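Local atomic coordinates of uncharacterized protein (Lodderomyces elongisporus NRRL YB-4239, PDB entry 4EXJ), a protein that is of uncharacterised function but belongs to the glutathione S-transferase superfamily, resembles the yeast regulator Ure2, and probably binds glutathione. Residues Pro17-Lys22 with Glu206-Ile211; Lys38-Asp43 with Gly52-Leu57; Asn70-Ile75 with Glu101-Gln106; Ala167-Glu172 with Gln200-Phe205. All blocks are in the same frame, centred on the assembly; numbering follows the deposited sequence. Where two conformers were deposited one is given.

How the interactions relate
Interaction 2 lies wholly in the thioredoxin-like N-terminal domain, interaction 4 in the helical C-terminal domain, and interactions 1 and 3 join the two. Along the chain, interaction 1 spans nearly everything, from helix 15-23 to helix 208-213; the other three follow one another within that span. Interactions 1 and 4 are neighbours, centres about 10 Å apart: helices 193-203 and 208-213 follow each other, and Val208 packs on Leu169. Interaction 3 touches both, centre to centre about 15 Å from interaction 4 and about 16 Å from interaction 1. Interaction 2 is peripheral, about 25 Å from interaction 4 between centres, yet its Pro55 packs on Pro17 and its Leu57 on Tyr74. Interaction 3 also adjoins the second subunit.

Interaction 1 of 4, residues Pro17-Lys22 with Glu206-Ile211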
loop_
_atom_site.group_PDB
_atom_site.type_symbol
_atom_site.label_atom_id
_atom_site.label_comp_id
_atom_site.label_asym_id
_atom_site.label_seq_id
_atom_site.Cartn_x
_atom_site.Cartn_y
_atom_site.Cartn_z
ATOM N N PRO B 17 -4.661 4.229 13.465
ATOM C CA PRO B 17 -5.130 3.240 14.442
ATOM C C PRO B 17 -5.442 3.876 15.795
ATOM O O PRO B 17 -6.263 3.369 16.551
ATOM C CB PRO B 17 -3.958 2.225 14.525
ATOM C CG PRO B 17 -2.760 2.966 14.020
ATOM C CD PRO B 17 -3.253 4.031 13.066
ATOM N N LEU B 18 -4.859 5.026 16.061
ATOM C CA LEU B 18 -5.168 5.761 17.243
ATOM C C LEU B 18 -6.610 6.225 17.259
ATOM O O LEU B 18 -7.322 6.002 18.191
ATOM C CB LEU B 18 -4.263 6.974 17.279
ATOM C CG LEU B 18 -4.378 7.959 18.421
ATOM C CD1 LEU B 18 -3.990 7.277 19.668
ATOM C CD2 LEU B 18 -3.429 9.117 18.168
ATOM N N VAL B 19 -7.042 6.817 16.170
ATOM C CA VAL B 19 -8.449 7.186 16.039
ATOM C C VAL B 19 -9.381 5.970 16.196
ATOM O O VAL B 19 -10.353 6.027 16.948
ATOM C CB VAL B 19 -8.732 7.888 14.690
ATOM C CG1 VAL B 19 -10.235 8.015 14.418
ATOM C CG2 VAL B 19 -8.037 9.266 14.659
ATOM N N LEU B 20 -9.113 4.889 15.451
ATOM C CA LEU B 20 -9.987 3.710 15.535
ATOM C C LEU B 20 -10.049 3.133 16.954
ATOM O O LEU B 20 -11.136 2.852 17.462
ATOM C CB LEU B 20 -9.565 2.616 14.548
ATOM C CG LEU B 20 -10.441 1.359 14.634
ATOM C CD1 LEU B 20 -11.857 1.666 14.279
ATOM C CD2 LEU B 20 -9.897 0.314 13.668
ATOM N N GLY B 21 -8.896 2.960 17.584
ATOM C CA GLY B 21 -8.858 2.427 18.957
ATOM C C GLY B 21 -9.709 3.253 19.912
ATOM O O GLY B 21 -10.448 2.711 20.736
ATOM N N LYS B 22 -9.592 4.570 19.812
ATOM C CA LYS B 22 -10.390 5.460 20.664
ATOM C C LYS B 22 -11.884 5.431 20.354
ATOM O O LYS B 22 -12.703 5.432 21.274
ATOM C CB LYS B 22 -9.850 6.880 20.602
ATOM C CG LYS B 22 -8.442 6.976 21.159
ATOM C CD LYS B 22 -8.119 8.379 21.640
ATOM C CE LYS B 22 -7.114 8.335 22.784
ATOM N NZ LYS B 22 -7.175 9.583 23.593
ATOM N N GLU B 206 -18.443 11.890 15.454
ATOM C CA GLU B 206 -18.174 11.679 16.886
ATOM C C GLU B 206 -17.034 12.553 17.400
ATOM O O GLU B 206 -17.069 13.771 17.226
ATOM C CB GLU B 206 -17.959 10.199 17.202
ATOM C CG GLU B 206 -19.208 9.362 16.858
ATOM C CD GLU B 206 -19.073 7.886 17.176
ATOM O OE1 GLU B 206 -18.065 7.473 17.786
ATOM O OE2 GLU B 206 -20.004 7.125 16.828
ATOM N N ASN B 207 -16.030 11.949 18.035
ATOM C CA ASN B 207 -14.939 12.745 18.600
ATOM C C ASN B 207 -13.632 12.666 17.801
ATOM O O ASN B 207 -12.556 12.886 18.352
ATOM C CB ASN B 207 -14.688 12.387 20.071
ATOM C CG ASN B 207 -14.345 10.937 20.271
ATOM O OD1 ASN B 207 -14.691 10.082 19.457
ATOM N ND2 ASN B 207 -13.641 10.648 21.359
ATOM N N VAL B 208 -13.752 12.371 16.509
ATOM C CA VAL B 208 -12.592 12.277 15.608
ATOM C C VAL B 208 -11.750 13.543 15.659
ATOM O O VAL B 208 -10.540 13.465 15.825
ATOM C CB VAL B 208 -13.022 11.960 14.161
ATOM C CG1 VAL B 208 -11.855 12.176 13.177
ATOM C CG2 VAL B 208 -13.531 10.511 14.080
ATOM N N GLU B 209 -12.385 14.706 15.534
ATOM C CA GLU B 209 -11.621 15.945 15.489
ATOM C C GLU B 209 -10.895 16.222 16.796
ATOM O O GLU B 209 -9.708 16.588 16.783
ATOM C CB GLU B 209 -12.499 17.122 15.096
ATOM C CG GLU B 209 -11.681 18.339 14.738
ATOM C CD GLU B 209 -12.548 19.494 14.331
ATOM O OE1 GLU B 209 -13.581 19.703 14.999
ATOM O OE2 GLU B 209 -12.190 20.188 13.351
ATOM N N GLU B 210 -11.599 16.032 17.915
ATOM C CA GLU B 210 -11.007 16.166 19.245
ATOM C C GLU B 210 -9.775 15.282 19.394
ATOM O O GLU B 210 -8.728 15.725 19.891
ATOM C CB GLU B 210 -12.049 15.808 20.314
ATOM C CG GLU B 210 -11.526 15.783 21.732
ATOM C CD GLU B 210 -12.582 15.290 22.726
ATOM O OE1 GLU B 210 -13.791 15.464 22.453
ATOM O OE2 GLU B 210 -12.207 14.730 23.780
ATOM N N ILE B 211 -9.872 14.034 18.937
ATOM C CA ILE B 211 -8.747 13.106 19.047
ATOM C C ILE B 211 -7.526 13.627 18.281
ATOM O O ILE B 211 -6.408 13.636 18.801
ATOM C CB ILE B 211 -9.144 11.717 18.530
ATOM C CG1 ILE B 211 -10.176 11.083 19.486
ATOM C CG2 ILE B 211 -7.919 10.808 18.355
ATOM C CD1 ILE B 211 -10.868 9.859 18.904
HETATM O O HOH W 1 -13.218 8.024 22.799
#
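Ile211 turns its CB toward helix 15-23 and meets it with both branches, CG1-CD1 and CG2. Its CG1 is anti to the carbonyl carbon (chi1 -68°), which carries CD1 against the root of Lys22, with CD1 3.6 Å from Lys22 CB. The two chains run past each other in opposite directions, and the extended aliphatic part of Lys22 lies alongside the isoleucine, Lys22 CD being 4.0 Å from Ile211 CG1. The ammonium group travels on beyond the apolar patch to a long, weak ion pair with Glu214. On the other branch, Ile211 CG2 is 4.0 Å from Val19 CG2. Val19 thus serves two partners, one with each methyl: its CG1 reaches Val208 CG2 at 4.1 Å, the two valines meeting at a slant. This is an interdomain contact of the glutathione S-transferase fold, in which the first helix of the thioredoxin-like domain is covered by a short helix near the C-terminus. Val19 and Val208 also touch Ile166 and Leu169 of helix 163-179, respectively, so the three helices share one apolar seam. No direct hydrogen bond crosses between the segments. At the more open border a water spans the gap instead, donating to Lys22 O (3.1 Å) and accepting from Asn207 ND2 (3.0 Å). Asn207 occupies the N-cap position of helix 208-213 without a side-chain capping bond; beside it, Glu206 forms a salt bridge with Lys84.

Interaction 2 of 4, residues Lys38-Asp43 with Gly52-Leu57; sequences KDIQED and GIVPTL
Gly52 opens the contact by setting its carbonyl against Ile40: the oxygen of Gly52 lies 3.4 Å from Ile40 CD1 and 4.0 Å from Ile40 CG1, so the longer branch of the isoleucine rests against the carbonyl oxygen. The CA atoms of Ile40 and Gly52 come within 5.8 Å, and the positive phi of Gly52 (69°) favours glycine. Ile53 turns its CB away from the 38-43 segment, its side chain packing on Gln109 of the second subunit, while its carbonyl oxygen hydrogen-bonds to Tyr45 OH. Val54 brings the chain back with CG1, which is 4.0 Å from Ile40 CG2; the two side chains cross at about a right angle. Ile40 CG1 stands between its backbone N and carbonyl carbon (chi1 62°), and this rotation sends CD1 to the glycine while CG2 faces the valine. Phe33 and Tyr45 touch both Ile40 and Val54, extending the apolar patch. Next comes Pro55, preceded by a cis peptide bond, the cis-proline of the thioredoxin-like fold; in glutathione S-transferases the residue before it typically offers its backbone to the cysteinyl part of glutathione, a role Val54 could share. Thr56 starts strand 56-58, and its OG1 hydrogen-bonds with the OH of the same Tyr45 that borders the patch.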
loop_
_atom_site.group_PDB
_atom_site.type_symbol
_atom_site.label_atom_id
_atom_site.label_comp_id
_atom_site.label_asym_id
_atom_site.label_seq_id
_atom_site.Cartn_x
_atom_site.Cartn_y
_atom_site.Cartn_z
ATOM N N LYS B 38 14.040 10.142 18.367
ATOM C CA LYS B 38 15.104 9.178 18.128
ATOM C C LYS B 38 14.741 7.803 18.701
ATOM O O LYS B 38 15.478 6.845 18.521
ATOM C CB LYS B 38 16.416 9.670 18.745
ATOM C CG LYS B 38 17.125 10.748 17.943
ATOM C CD LYS B 38 18.338 11.283 18.700
ATOM C CE LYS B 38 19.173 10.154 19.301
ATOM N NZ LYS B 38 19.755 9.245 18.270
ATOM N N ASP B 39 13.610 7.708 19.393
ATOM C CA ASP B 39 13.195 6.443 20.016
ATOM C C ASP B 39 12.945 5.314 19.010
ATOM O O ASP B 39 13.156 4.139 19.318
ATOM C CB ASP B 39 11.943 6.635 20.878
ATOM C CG ASP B 39 12.235 7.320 22.210
ATOM O OD1 ASP B 39 13.368 7.808 22.401
ATOM O OD2 ASP B 39 11.324 7.376 23.065
ATOM N N ILE B 40 12.485 5.673 17.816
ATOM C CA ILE B 40 12.152 4.678 16.806
ATOM C C ILE B 40 13.388 4.143 16.092
ATOM O O ILE B 40 13.278 3.281 15.226
ATOM C CB ILE B 40 11.116 5.203 15.774
ATOM C CG1 ILE B 40 11.679 6.395 14.998
ATOM C CG2 ILE B 40 9.809 5.563 16.475
ATOM C CD1 ILE B 40 10.798 6.840 13.844
ATOM N N GLN B 41 14.562 4.652 16.460
ATOM C CA GLN B 41 15.818 4.115 15.937
ATOM C C GLN B 41 16.533 3.272 16.994
ATOM O O GLN B 41 17.610 2.729 16.740
ATOM C CB GLN B 41 16.744 5.242 15.466
ATOM C CG GLN B 41 16.253 5.990 14.244
ATOM C CD GLN B 41 16.778 7.415 14.196
ATOM O OE1 GLN B 41 17.903 7.690 14.615
ATOM N NE2 GLN B 41 15.960 8.331 13.689
ATOM N N GLU B 42 15.937 3.171 18.176
ATOM C CA GLU B 42 16.527 2.401 19.276
ATOM C C GLU B 42 16.350 0.900 19.049
ATOM O O GLU B 42 15.440 0.470 18.336
ATOM C CB GLU B 42 15.872 2.789 20.600
ATOM C CG GLU B 42 16.027 4.251 20.981
ATOM C CD GLU B 42 17.299 4.512 21.754
ATOM O OE1 GLU B 42 18.307 3.812 21.503
ATOM O OE2 GLU B 42 17.288 5.415 22.618
ATOM N N ASP B 43 17.205 0.090 19.669
ATOM C CA ASP B 43 17.127 -1.353 19.438
ATOM C C ASP B 43 15.764 -1.947 19.809
ATOM O O ASP B 43 15.247 -2.825 19.111
ATOM C CB ASP B 43 18.253 -2.087 20.181
ATOM C CG ASP B 43 19.596 -1.962 19.475
ATOM O OD1 ASP B 43 19.632 -1.419 18.352
ATOM O OD2 ASP B 43 20.619 -2.410 20.039
ATOM N N GLY B 52 11.284 0.605 11.074
ATOM C CA GLY B 52 11.672 1.836 11.767
ATOM C C GLY B 52 10.703 2.998 11.621
ATOM O O GLY B 52 11.093 4.166 11.710
ATOM N N ILE B 53 9.439 2.681 11.439
ATOM C CA ILE B 53 8.399 3.661 11.268
ATOM C C ILE B 53 7.300 3.407 12.276
ATOM O O ILE B 53 7.241 2.366 12.848
ATOM C CB ILE B 53 7.767 3.578 9.867
ATOM C CG1 ILE B 53 7.201 2.188 9.627
ATOM C CG2 ILE B 53 8.749 3.924 8.830
ATOM C CD1 ILE B 53 6.442 2.028 8.342
ATOM N N VAL B 54 6.473 4.407 12.505
ATOM C CA VAL B 54 5.299 4.261 13.330
ATOM C C VAL B 54 4.148 4.016 12.406
ATOM O O VAL B 54 4.218 4.383 11.276
ATOM C CB VAL B 54 4.988 5.517 14.152
ATOM C CG1 VAL B 54 6.038 5.778 15.128
ATOM C CG2 VAL B 54 4.707 6.712 13.267
ATOM N N PRO B 55 3.087 3.414 12.882
ATOM C CA PRO B 55 2.948 2.898 14.228
ATOM C C PRO B 55 3.198 1.411 14.324
ATOM O O PRO B 55 3.306 0.772 13.352
ATOM C CB PRO B 55 1.486 3.135 14.506
ATOM C CG PRO B 55 0.837 3.017 13.197
ATOM C CD PRO B 55 1.810 3.384 12.166
ATOM N N THR B 56 3.272 0.910 15.543
ATOM C CA THR B 56 3.309 -0.526 15.797
ATOM C C THR B 56 2.315 -0.830 16.899
ATOM O O THR B 56 2.338 -0.197 17.951
ATOM C CB THR B 56 4.688 -0.963 16.306
ATOM O OG1 THR B 56 5.677 -0.618 15.353
ATOM C CG2 THR B 56 4.714 -2.486 16.502
ATOM N N LEU B 57 1.456 -1.818 16.683
ATOM C CA LEU B 57 0.623 -2.333 17.747
ATOM C C LEU B 57 1.218 -3.628 18.274
ATOM O O LEU B 57 1.370 -4.577 17.517
ATOM C CB LEU B 57 -0.763 -2.635 17.203
ATOM C CG LEU B 57 -1.753 -3.146 18.236
ATOM C CD1 LEU B 57 -2.035 -2.083 19.302
ATOM C CD2 LEU B 57 -3.033 -3.544 17.526
#

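Interaction 3 of 4, residues Asn70-Ile75 with Glu101-Gln106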
loop_
_atom_site.group_PDB
_atom_site.type_symbol
_atom_site.label_atom_id
_atom_site.label_comp_id
_atom_site.label_asym_id
_atom_site.label_seq_id
_atom_site.Cartn_x
_atom_site.Cartn_y
_atom_site.Cartn_z
ATOM N N ASN B 70 -2.921 -1.849 7.757
ATOM C CA ASN B 70 -3.044 -3.211 8.283
ATOM C C ASN B 70 -3.455 -3.247 9.771
ATOM O O ASN B 70 -4.239 -4.079 10.203
ATOM C CB ASN B 70 -1.706 -3.929 8.104
ATOM C CG ASN B 70 -1.752 -5.332 8.634
ATOM O OD1 ASN B 70 -2.602 -6.124 8.229
ATOM N ND2 ASN B 70 -0.871 -5.637 9.571
ATOM N N ILE B 71 -2.896 -2.349 10.568
ATOM C CA ILE B 71 -3.289 -2.258 11.956
ATOM C C ILE B 71 -4.763 -1.856 12.043
ATOM O O ILE B 71 -5.483 -2.362 12.886
ATOM C CB ILE B 71 -2.374 -1.294 12.715
ATOM C CG1 ILE B 71 -0.946 -1.858 12.699
ATOM C CG2 ILE B 71 -2.906 -1.056 14.140
ATOM C CD1 ILE B 71 0.140 -0.813 13.120
ATOM N N LEU B 72 -5.222 -0.966 11.165
ATOM C CA LEU B 72 -6.647 -0.664 11.119
ATOM C C LEU B 72 -7.457 -1.951 11.008
ATOM O O LEU B 72 -8.454 -2.145 11.724
ATOM C CB LEU B 72 -6.994 0.279 9.948
ATOM C CG LEU B 72 -6.673 1.759 10.189
ATOM C CD1 LEU B 72 -6.965 2.587 8.924
ATOM C CD2 LEU B 72 -7.434 2.335 11.384
ATOM N N LEU B 73 -7.056 -2.802 10.065
ATOM C CA LEU B 73 -7.761 -4.077 9.833
ATOM C C LEU B 73 -7.694 -4.992 11.054
ATOM O O LEU B 73 -8.694 -5.625 11.433
ATOM C CB LEU B 73 -7.211 -4.787 8.596
ATOM C CG LEU B 73 -7.650 -4.122 7.290
ATOM C CD1 LEU B 73 -6.733 -4.450 6.106
ATOM C CD2 LEU B 73 -9.108 -4.559 7.004
ATOM N N TYR B 74 -6.524 -5.052 11.665
ATOM C CA TYR B 74 -6.323 -5.892 12.841
ATOM C C TYR B 74 -7.183 -5.433 14.006
ATOM O O TYR B 74 -7.825 -6.246 14.662
ATOM C CB TYR B 74 -4.861 -5.900 13.261
ATOM C CG TYR B 74 -4.673 -6.666 14.545
ATOM C CD1 TYR B 74 -4.443 -8.037 14.516
ATOM C CD2 TYR B 74 -4.782 -6.025 15.776
ATOM C CE1 TYR B 74 -4.293 -8.761 15.704
ATOM C CE2 TYR B 74 -4.631 -6.730 16.961
ATOM C CZ TYR B 74 -4.386 -8.096 16.914
ATOM O OH TYR B 74 -4.249 -8.794 18.099
ATOM N N ILE B 75 -7.200 -4.124 14.266
ATOM C CA ILE B 75 -7.984 -3.582 15.370
ATOM C C ILE B 75 -9.471 -3.797 15.150
ATOM O O ILE B 75 -10.184 -4.202 16.064
ATOM C CB ILE B 75 -7.678 -2.092 15.618
ATOM C CG1 ILE B 75 -6.265 -1.953 16.199
ATOM C CG2 ILE B 75 -8.742 -1.487 16.540
ATOM C CD1 ILE B 75 -5.687 -0.526 16.171
ATOM N N GLU B 101 -9.387 -2.974 -0.966
ATOM C CA GLU B 101 -8.685 -2.284 -2.042
ATOM C C GLU B 101 -8.470 -0.818 -1.676
ATOM O O GLU B 101 -7.408 -0.263 -1.967
ATOM C CB GLU B 101 -9.378 -2.480 -3.403
ATOM C CG GLU B 101 -10.674 -1.778 -3.562
ATOM C CD GLU B 101 -11.441 -2.219 -4.807
ATOM O OE1 GLU B 101 -12.334 -1.461 -5.244
ATOM O OE2 GLU B 101 -11.156 -3.319 -5.340
ATOM N N LEU B 102 -9.465 -0.179 -1.059
ATOM C CA LEU B 102 -9.289 1.243 -0.686
ATOM C C LEU B 102 -8.260 1.472 0.401
ATOM O O LEU B 102 -7.596 2.520 0.411
ATOM C CB LEU B 102 -10.618 1.918 -0.325
ATOM C CG LEU B 102 -11.474 2.119 -1.575
ATOM C CD1 LEU B 102 -12.869 2.557 -1.157
ATOM C CD2 LEU B 102 -10.847 3.127 -2.529
ATOM N N LEU B 103 -8.072 0.497 1.290
ATOM C CA LEU B 103 -7.006 0.606 2.300
ATOM C C LEU B 103 -5.625 0.483 1.630
ATOM O O LEU B 103 -4.671 1.197 1.986
ATOM C CB LEU B 103 -7.181 -0.460 3.379
ATOM C CG LEU B 103 -8.391 -0.228 4.287
ATOM C CD1 LEU B 103 -8.597 -1.440 5.171
ATOM C CD2 LEU B 103 -8.182 1.022 5.105
ATOM N N PHE B 104 -5.501 -0.400 0.641
ATOM C CA PHE B 104 -4.259 -0.439 -0.138
ATOM C C PHE B 104 -4.059 0.851 -0.918
ATOM O O PHE B 104 -2.968 1.416 -0.914
ATOM C CB PHE B 104 -4.221 -1.653 -1.082
ATOM C CG PHE B 104 -3.683 -2.909 -0.421
ATOM C CD1 PHE B 104 -2.320 -3.127 -0.343
ATOM C CD2 PHE B 104 -4.549 -3.853 0.107
ATOM C CE1 PHE B 104 -1.830 -4.281 0.265
ATOM C CE2 PHE B 104 -4.062 -4.997 0.719
ATOM C CZ PHE B 104 -2.717 -5.196 0.793
ATOM N N TYR B 105 -5.125 1.331 -1.551
ATOM C CA TYR B 105 -5.039 2.554 -2.345
ATOM C C TYR B 105 -4.632 3.762 -1.476
ATOM O O TYR B 105 -3.744 4.572 -1.859
ATOM C CB TYR B 105 -6.401 2.815 -3.025
ATOM C CG TYR B 105 -6.348 4.057 -3.889
ATOM C CD1 TYR B 105 -6.563 5.305 -3.332
ATOM C CD2 TYR B 105 -6.047 3.977 -5.246
ATOM C CE1 TYR B 105 -6.478 6.457 -4.102
ATOM C CE2 TYR B 105 -5.966 5.125 -6.035
ATOM C CZ TYR B 105 -6.185 6.359 -5.446
ATOM O OH TYR B 105 -6.082 7.514 -6.203
ATOM N N GLN B 106 -5.257 3.894 -0.308
ATOM C CA GLN B 106 -4.952 5.046 0.558
ATOM C C GLN B 106 -3.504 5.038 0.983
ATOM O O GLN B 106 -2.833 6.069 0.986
ATOM C CB GLN B 106 -5.903 5.137 1.758
ATOM C CG GLN B 106 -5.876 6.461 2.511
ATOM C CD GLN B 106 -4.682 6.622 3.436
ATOM O OE1 GLN B 106 -4.139 5.630 3.954
ATOM N NE2 GLN B 106 -4.271 7.865 3.662
#
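Leu73 and Leu103 carry the apolar contact, reaching toward each other tip to tip between helices 68-79 and 93-120. Toward Leu73 one methyl does the touching: Leu103 CD1 faces the branch point of Leu73, 3.5 Å from Leu73 CG and 3.7 Å from both Leu73 CD1 and Leu73 CD2, so it sits over the fork of the isopropyl group. In Leu103, chi1 of -70° swings CG toward helix 68-79, and together with chi2 (171°) it presents both methyls there. The second methyl, Leu103 CD2, meets Leu72 CD1 more loosely at 4.3 Å. The helices belong to different halves of the glutathione S-transferase fold, the last helix of the thioredoxin-like domain packing on the first long helix of the all-helical domain. Hydrogen bonding adjoins the leucines through Asn69, whose ND2 bonds to Leu103 O and to Gln106 OE1; the latter also accepts from Lys16 NZ. Other faces of the same two helices meet the second subunit: Phe104 stacks on Phe104 of the second subunit, Tyr74 meets Trp97 of the second subunit edge-to-face, and Asn70 OD1 hydrogen-bonds to Asn100 ND2 of the second subunit.

Interaction 4 of 4, residues Ala167-Glu172 with Gln200-Phe205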
loop_
_atom_site.group_PDB
_atom_site.type_symbol
_atom_site.label_atom_id
_atom_site.label_comp_id
_atom_site.label_asym_id
_atom_site.label_seq_id
_atom_site.Cartn_x
_atom_site.Cartn_y
_atom_site.Cartn_z
ATOM N N ALA B 167 -8.909 6.053 7.334
ATOM C CA ALA B 167 -7.614 6.111 6.641
ATOM C C ALA B 167 -7.519 7.403 5.795
ATOM O O ALA B 167 -6.547 8.176 5.903
ATOM C CB ALA B 167 -7.404 4.872 5.782
ATOM N N PHE B 168 -8.495 7.649 4.951
ATOM C CA PHE B 168 -8.470 8.827 4.127
ATOM C C PHE B 168 -8.548 10.163 4.919
ATOM O O PHE B 168 -7.870 11.099 4.598
ATOM C CB PHE B 168 -9.585 8.770 3.071
ATOM C CG PHE B 168 -9.268 7.953 1.845
ATOM C CD1 PHE B 168 -8.390 8.402 0.894
ATOM C CD2 PHE B 168 -9.875 6.745 1.628
ATOM C CE1 PHE B 168 -8.153 7.662 -0.232
ATOM C CE2 PHE B 168 -9.622 6.021 0.496
ATOM C CZ PHE B 168 -8.742 6.474 -0.416
ATOM N N LEU B 169 -9.398 10.232 5.932
ATOM C CA LEU B 169 -9.524 11.459 6.700
ATOM C C LEU B 169 -8.251 11.853 7.453
ATOM O O LEU B 169 -7.908 12.997 7.530
ATOM C CB LEU B 169 -10.732 11.427 7.636
ATOM C CG LEU B 169 -10.596 10.814 8.996
ATOM C CD1 LEU B 169 -9.914 11.723 9.938
ATOM C CD2 LEU B 169 -11.949 10.471 9.497
ATOM N N VAL B 170 -7.582 10.873 8.016
ATOM C CA VAL B 170 -6.349 11.165 8.697
ATOM C C VAL B 170 -5.261 11.698 7.741
ATOM O O VAL B 170 -4.595 12.641 8.055
ATOM C CB VAL B 170 -5.846 9.953 9.489
ATOM C CG1 VAL B 170 -4.469 10.180 10.021
ATOM C CG2 VAL B 170 -6.783 9.651 10.601
ATOM N N GLY B 171 -5.104 11.079 6.576
ATOM C CA GLY B 171 -4.163 11.623 5.578
ATOM C C GLY B 171 -4.537 13.039 5.136
ATOM O O GLY B 171 -3.677 13.928 4.986
ATOM N N GLU B 172 -5.826 13.276 4.916
ATOM C CA GLU B 172 -6.256 14.581 4.417
ATOM C C GLU B 172 -6.127 15.658 5.504
ATOM O O GLU B 172 -5.716 16.811 5.225
ATOM C CB GLU B 172 -7.700 14.480 3.918
ATOM C CG GLU B 172 -8.345 15.794 3.487
ATOM C CD GLU B 172 -7.552 16.566 2.475
ATOM O OE1 GLU B 172 -6.621 16.005 1.840
ATOM O OE2 GLU B 172 -7.899 17.753 2.285
ATOM N N GLN B 200 -15.449 17.157 5.453
ATOM C CA GLN B 200 -16.104 17.866 6.547
ATOM C C GLN B 200 -17.007 16.934 7.355
ATOM O O GLN B 200 -17.073 17.031 8.586
ATOM C CB GLN B 200 -16.900 19.067 6.003
ATOM C CG GLN B 200 -16.033 20.167 5.395
ATOM C CD GLN B 200 -15.049 20.786 6.378
ATOM O OE1 GLN B 200 -15.244 20.741 7.589
ATOM N NE2 GLN B 200 -13.992 21.371 5.854
ATOM N N ARG B 201 -17.705 16.025 6.682
ATOM C CA ARG B 201 -18.561 15.111 7.418
ATOM C C ARG B 201 -17.753 14.066 8.167
ATOM O O ARG B 201 -18.141 13.633 9.242
ATOM C CB ARG B 201 -19.652 14.466 6.547
ATOM C CG ARG B 201 -19.219 13.393 5.586
ATOM C CD ARG B 201 -20.470 12.717 4.976
ATOM N NE ARG B 201 -21.188 13.644 4.109
ATOM C CZ ARG B 201 -20.943 13.799 2.808
ATOM N NH1 ARG B 201 -19.996 13.081 2.191
ATOM N NH2 ARG B 201 -21.644 14.688 2.114
ATOM N N ALA B 202 -16.613 13.671 7.605
ATOM C CA ALA B 202 -15.775 12.694 8.288
ATOM C C ALA B 202 -15.077 13.241 9.545
ATOM O O ALA B 202 -15.036 12.566 10.570
ATOM C CB ALA B 202 -14.753 12.096 7.318
ATOM N N ILE B 203 -14.541 14.458 9.449
ATOM C CA ILE B 203 -13.866 15.105 10.554
ATOM C C ILE B 203 -14.861 15.423 11.684
ATOM O O ILE B 203 -14.483 15.459 12.860
ATOM C CB ILE B 203 -13.113 16.379 10.084
ATOM C CG1 ILE B 203 -12.055 16.787 11.110
ATOM C CG2 ILE B 203 -14.064 17.527 9.768
ATOM C CD1 ILE B 203 -10.848 15.869 11.109
ATOM N N ALA B 204 -16.127 15.600 11.307
ATOM C CA ALA B 204 -17.204 15.897 12.250
ATOM C C ALA B 204 -17.784 14.657 12.954
ATOM O O ALA B 204 -18.631 14.776 13.848
ATOM C CB ALA B 204 -18.324 16.654 11.525
ATOM N N PHE B 205 -17.346 13.468 12.541
ATOM C CA PHE B 205 -17.864 12.224 13.116
ATOM C C PHE B 205 -17.452 12.068 14.572
ATOM O O PHE B 205 -16.254 12.115 14.903
ATOM C CB PHE B 205 -17.374 11.016 12.304
ATOM C CG PHE B 205 -17.970 9.714 12.740
ATOM C CD1 PHE B 205 -19.235 9.339 12.319
ATOM C CD2 PHE B 205 -17.267 8.866 13.567
ATOM C CE1 PHE B 205 -19.793 8.137 12.722
ATOM C CE2 PHE B 205 -17.822 7.659 13.986
ATOM C CZ PHE B 205 -19.083 7.292 13.558
#
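The backbones approach most closely at Leu169 and Ala202, whose CA atoms are 6.6 Å apart, a short spacing consistent with the small alanine side chain. Leu169 points toward the 200-205 segment and lies over Ala202: its CD2 is 3.9 Å from Ala202 CB and equally far from Ala202 O, while Leu169 CB stands 4.1 Å from Ala202 CB. With CG set between backbone N and carbonyl carbon (chi1 86°), an uncommon rotation for a helical leucine, the fork is carried across the alanine methyl. The other methyl, CD1, makes a looser contact at 4.4 Å with CD1 of Ile203, whose CB is turned aside but whose end comes nearer. Here helix 163-179, a central helix of the all-helical C-terminal domain of glutathione S-transferases, is flanked by helix 193-203. Leu169 also packs on Trp198, Phe161 and Leu212, so several aromatic and aliphatic groups gather round it. Ile203 likewise touches Leu212 of helix 208-213. On neighbouring faces of helix 163-179, Phe168 stacks with Phe156, and the carboxylate of the buried Glu172 forms salt bridges through OE2 with Arg175 and Arg176.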